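Hypothetical protein (Staphylococcus aureus subsp. aureus Mu50, PDB 4PEO) is very probably the essential cysteine protease Prp, which removes the N-terminal extension of ribosomal protein bL27 and also processes phage capsid and scaffold proteins. Local coordinates at residues B[15-20]-B[85-90]; B[46-49]-B[55-58]. All coordinates share one frame; numbering follows the deposited sequence. Where two conformers were deposited one is given.

Interaction 1 of 2, residues B[15-20]-B[85-90]; sequences TDVIMD and TMLVSL
Val17 and Met86 meet tip to tip: the terminal methyl CE of Met86 lies 3.8 Å from Val17 CG1 and 4.0 Å from Val17 CG2, so it sits against both branches of the valine. Met86 gets there by leaving the helix with CG anti to its backbone N (chi1 -165°) and staying extended through chi2, until the bend at chi3 (71°) turns the methyl onto the valine. On the CG2 side of Val17 the neighbour is Leu87, whose CD2 stands 4.4 Å away; its CB starts to one side, and the branch carrying CD2 turns in toward the strand. One turn further along, Leu90 CD2 faces Met19 CE at 4.2 Å. Every touching residue is buried and every contact is apolar. This is an alpha/beta layer packing in which helix 77-96 lies across one face of the mixed sheet, over strand 14-20, with the axes of the two segments 11.7 Å apart and inclined at 36°. Val17 and Met19 point toward the helix. Beside them in the sheet, Val4 of strand 2-8 packs on both, while Val40 and Ser44 of helix 36-51 flank Met86. Near the start of the strand, Thr15 and Asp16 both face Thr7 in a classic beta bulge. There Thr15 OG1 donates a 2.7 Å hydrogen bond to Asp16 OD1 on its anti side, and the same carboxylate forms a salt bridge to Arg70 and a hydrogen bond to His68. At the other end, the side chain of Met19 lies close to that of His22, the probable proton donor of the active site.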
loop_
_atom_site.group_PDB
_atom_site.type_symbol
_atom_site.label_atom_id
_atom_site.label_comp_id
_atom_site.label_asym_id
_atom_site.label_seq_id
_atom_site.Cartn_x
_atom_site.Cartn_y
_atom_site.Cartn_z
ATOM N N THR B 15 12.588 -3.012 -10.483
ATOM C CA THR B 15 13.957 -2.779 -9.992
ATOM C C THR B 15 14.113 -1.420 -9.355
ATOM O O THR B 15 14.974 -1.256 -8.492
ATOM C CB THR B 15 14.997 -2.988 -11.106
ATOM O OG1 THR B 15 14.810 -1.993 -12.125
ATOM C CG2 THR B 15 14.924 -4.412 -11.719
ATOM N N ASP B 16 13.370 -0.420 -9.851
ATOM C CA ASP B 16 13.513 0.934 -9.337
ATOM C C ASP B 16 12.205 1.662 -9.358
ATOM O O ASP B 16 11.424 1.520 -10.302
ATOM C CB ASP B 16 14.487 1.727 -10.246
ATOM C CG ASP B 16 15.884 1.161 -10.327
ATOM O OD1 ASP B 16 16.088 0.199 -11.092
ATOM O OD2 ASP B 16 16.788 1.710 -9.657
ATOM N N VAL B 17 11.998 2.516 -8.371
ATOM C CA VAL B 17 10.856 3.415 -8.337
ATOM C C VAL B 17 11.448 4.715 -7.819
ATOM O O VAL B 17 12.113 4.690 -6.776
ATOM C CB VAL B 17 9.706 2.907 -7.422
ATOM C CG1 VAL B 17 8.608 3.964 -7.287
ATOM C CG2 VAL B 17 9.104 1.604 -7.955
ATOM N N ILE B 18 11.235 5.836 -8.528
ATOM C CA ILE B 18 11.728 7.130 -8.043
ATOM C C ILE B 18 10.561 8.088 -7.973
ATOM O O ILE B 18 9.944 8.356 -9.005
ATOM C CB ILE B 18 12.870 7.720 -8.910
ATOM C CG1 ILE B 18 13.987 6.665 -9.122
ATOM C CG2 ILE B 18 13.396 9.019 -8.274
ATOM C CD1 ILE B 18 15.166 7.098 -10.010
ATOM N N MET B 19 10.283 8.634 -6.774
ATOM C CA MET B 19 9.219 9.627 -6.613
ATOM C C MET B 19 9.848 10.991 -6.383
ATOM O O MET B 19 10.763 11.131 -5.558
ATOM C CB MET B 19 8.284 9.275 -5.432
ATOM C CG MET B 19 7.162 10.305 -5.203
ATOM S SD MET B 19 5.915 9.827 -3.914
ATOM C CE MET B 19 5.079 8.663 -4.769
ATOM N N ASP B 20 9.334 12.009 -7.082
ATOM C CA ASP B 20 9.811 13.370 -6.889
ATOM C C ASP B 20 8.644 14.345 -6.957
ATOM O O ASP B 20 7.655 14.061 -7.637
ATOM C CB ASP B 20 10.942 13.729 -7.872
ATOM C CG ASP B 20 11.604 15.062 -7.547
ATOM O OD1 ASP B 20 12.013 15.259 -6.371
ATOM O OD2 ASP B 20 11.669 15.923 -8.445
ATOM N N THR B 85 1.739 -3.902 -5.543
ATOM C CA THR B 85 0.611 -3.348 -4.776
ATOM C C THR B 85 0.741 -1.823 -4.712
ATOM O O THR B 85 -0.251 -1.112 -4.909
ATOM C CB THR B 85 0.557 -3.980 -3.368
ATOM O OG1 THR B 85 0.223 -5.369 -3.511
ATOM C CG2 THR B 85 -0.482 -3.287 -2.440
ATOM N N MET B 86 1.952 -1.338 -4.392
ATOM C CA MET B 86 2.254 0.098 -4.342
ATOM C C MET B 86 1.919 0.724 -5.701
ATOM O O MET B 86 1.296 1.776 -5.728
ATOM C CB MET B 86 3.754 0.274 -4.051
ATOM C CG MET B 86 4.129 1.708 -3.624
ATOM S SD MET B 86 5.977 1.917 -3.597
ATOM C CE MET B 86 6.203 1.875 -5.195
ATOM N N LEU B 87 2.301 0.070 -6.810
ATOM C CA LEU B 87 2.034 0.593 -8.163
ATOM C C LEU B 87 0.551 0.625 -8.490
ATOM O O LEU B 87 0.061 1.643 -8.984
ATOM C CB LEU B 87 2.840 -0.164 -9.233
ATOM C CG LEU B 87 4.379 -0.081 -9.086
ATOM C CD1 LEU B 87 5.068 -0.897 -10.164
ATOM C CD2 LEU B 87 4.862 1.376 -9.013
ATOM N N VAL B 88 -0.199 -0.445 -8.133
ATOM C CA VAL B 88 -1.655 -0.455 -8.325
ATOM C C VAL B 88 -2.289 0.690 -7.509
ATOM O O VAL B 88 -3.184 1.393 -8.016
ATOM C CB VAL B 88 -2.260 -1.846 -7.979
ATOM C CG1 VAL B 88 -3.794 -1.793 -7.922
ATOM C CG2 VAL B 88 -1.801 -2.897 -8.985
ATOM N N SER B 89 -1.800 0.900 -6.258
ATOM C CA SER B 89 -2.321 1.965 -5.399
ATOM C C SER B 89 -2.047 3.357 -5.986
ATOM O O SER B 89 -2.941 4.219 -5.961
ATOM C CB SER B 89 -1.750 1.852 -3.994
ATOM O OG SER B 89 -2.493 2.679 -3.119
ATOM N N LEU B 90 -0.849 3.560 -6.563
ATOM C CA LEU B 90 -0.471 4.839 -7.192
ATOM C C LEU B 90 -1.274 5.067 -8.470
ATOM O O LEU B 90 -1.734 6.187 -8.716
ATOM C CB LEU B 90 1.043 4.886 -7.468
ATOM C CG LEU B 90 1.952 4.969 -6.226
ATOM C CD1 LEU B 90 3.438 4.879 -6.627
ATOM C CD2 LEU B 90 1.677 6.240 -5.400
#

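Interaction 2 of 2, residues B[46-49]-B[55-58]; sequences NAII and RPDI
Ile48 sets its CG2 methyl against the CG-CD edge of the Pro56 ring, 3.8 Å from each of these two carbons, the two side chains crossing at a slant. The contact ties the C-terminal part of helix 36-51 to the start of strand 57-59, an outermost strand of the mixed sheet within this chain, so it closes a short helix-turn-strand connection in the alpha/beta fold of the Prp family. Ile49, next along the helix, reaches the same proline from another position: its CG1 is 4.2 Å from Pro56 CD. The proline ring is thus shared by two consecutive isoleucines, and Ile69 of strand 67-70 packs on it as well. Ile48 is buried, with Ala79, Ile82 and Leu83 of helix 77-96 also against it, whereas Ile49 and Arg55 lie exposed at the margin. Arg55 starts out pointing away from the helix, but its chain bends at chi2 (-67°) and brings the guanidinium back over the end of the helical segment. Ile49 CG2 lies 4.2 Å above the guanidinium plane, displaced toward its rim. The carbonyl oxygen of Ile49 lies over the same face, 3.1 Å from Arg55 NH1, at an angle too poor for a hydrogen bond, so it probably contributes no more than electrostatic attraction. The polar end is held instead by Thr52, whose backbone O accepts a hydrogen bond from Arg55 NH1, while Thr52 OG1 is hydrogen-bonded to Ile48 O.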
loop_
_atom_site.group_PDB
_atom_site.type_symbol
_atom_site.label_atom_id
_atom_site.label_comp_id
_atom_site.label_asym_id
_atom_site.label_seq_id
_atom_site.Cartn_x
_atom_site.Cartn_y
_atom_site.Cartn_z
ATOM N N ASN B 46 8.154 0.705 4.320
ATOM C CA ASN B 46 8.102 0.161 5.676
ATOM C C ASN B 46 7.594 -1.284 5.689
ATOM O O ASN B 46 8.079 -2.093 6.489
ATOM C CB ASN B 46 7.254 1.033 6.580
ATOM C CG ASN B 46 7.916 2.342 6.946
ATOM O OD1 ASN B 46 9.116 2.551 6.746
ATOM N ND2 ASN B 46 7.142 3.258 7.492
ATOM N N ALA B 47 6.645 -1.613 4.787
ATOM C CA ALA B 47 6.097 -2.973 4.687
ATOM C C ALA B 47 7.152 -3.943 4.130
ATOM O O ALA B 47 7.271 -5.070 4.627
ATOM C CB ALA B 47 4.846 -2.985 3.808
ATOM N N ILE B 48 7.918 -3.520 3.111
ATOM C CA ILE B 48 8.955 -4.407 2.567
ATOM C C ILE B 48 9.952 -4.762 3.691
ATOM O O ILE B 48 10.271 -5.934 3.897
ATOM C CB ILE B 48 9.686 -3.771 1.350
ATOM C CG1 ILE B 48 8.754 -3.650 0.131
ATOM C CG2 ILE B 48 10.979 -4.574 1.004
ATOM C CD1 ILE B 48 9.316 -2.711 -1.020
ATOM N N ILE B 49 10.420 -3.730 4.416
ATOM C CA ILE B 49 11.394 -3.887 5.506
ATOM C C ILE B 49 10.843 -4.700 6.687
ATOM O O ILE B 49 11.538 -5.577 7.209
ATOM C CB ILE B 49 11.985 -2.496 5.902
ATOM C CG1 ILE B 49 12.789 -1.900 4.716
ATOM C CG2 ILE B 49 12.854 -2.576 7.173
ATOM C CD1 ILE B 49 13.070 -0.366 4.793
ATOM N N ARG B 55 15.894 -5.876 1.694
ATOM C CA ARG B 55 16.360 -4.591 2.216
ATOM C C ARG B 55 16.735 -3.735 1.022
ATOM O O ARG B 55 17.857 -3.829 0.507
ATOM C CB ARG B 55 17.524 -4.752 3.219
ATOM C CG ARG B 55 17.147 -5.542 4.471
ATOM C CD ARG B 55 16.138 -4.818 5.342
ATOM N NE ARG B 55 15.781 -5.595 6.528
ATOM C CZ ARG B 55 14.757 -6.442 6.597
ATOM N NH1 ARG B 55 13.972 -6.635 5.544
ATOM N NH2 ARG B 55 14.517 -7.109 7.718
ATOM N N PRO B 56 15.760 -2.975 0.485
ATOM C CA PRO B 56 16.054 -2.170 -0.710
ATOM C C PRO B 56 17.086 -1.093 -0.448
ATOM O O PRO B 56 17.251 -0.646 0.697
ATOM C CB PRO B 56 14.707 -1.533 -1.070
ATOM C CG PRO B 56 13.669 -2.294 -0.296
ATOM C CD PRO B 56 14.373 -2.765 0.950
ATOM N N ASP B 57 17.755 -0.658 -1.515
ATOM C CA ASP B 57 18.746 0.413 -1.457
ATOM C C ASP B 57 17.952 1.707 -1.650
ATOM O O ASP B 57 17.373 1.920 -2.722
ATOM C CB ASP B 57 19.789 0.196 -2.568
ATOM C CG ASP B 57 21.027 1.069 -2.547
ATOM O OD1 ASP B 57 21.106 1.976 -1.687
ATOM O OD2 ASP B 57 21.918 0.846 -3.390
ATOM N N ILE B 58 17.863 2.528 -0.582
ATOM C CA ILE B 58 17.062 3.752 -0.580
ATOM C C ILE B 58 17.975 4.960 -0.643
ATOM O O ILE B 58 18.906 5.080 0.168
ATOM C CB ILE B 58 16.120 3.813 0.665
ATOM C CG1 ILE B 58 15.184 2.566 0.841
ATOM C CG2 ILE B 58 15.360 5.152 0.794
ATOM C CD1 ILE B 58 14.141 2.315 -0.212
#

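Both interactions join a helix to the same mixed sheet, but through different elements and at different depths. Interaction 1 sits about 3 Å from the centre of the chain and pairs helix 77-96 with inner strand 14-20 entirely through apolar side chains; interaction 2, about 10 Å from that centre, ties helix 36-51 to edge strand 57-59 and mixes a buried isoleucine with an exposed arginine. The centres are 13 Å apart and the contacts do not touch, yet helix 36-51 connects them, since it also packs on Met86 and Met19. Met19 lies next to His22, the probable proton donor, while interaction 2 is remote from it. Neighbouring residues of both helical segments pack on the second subunit.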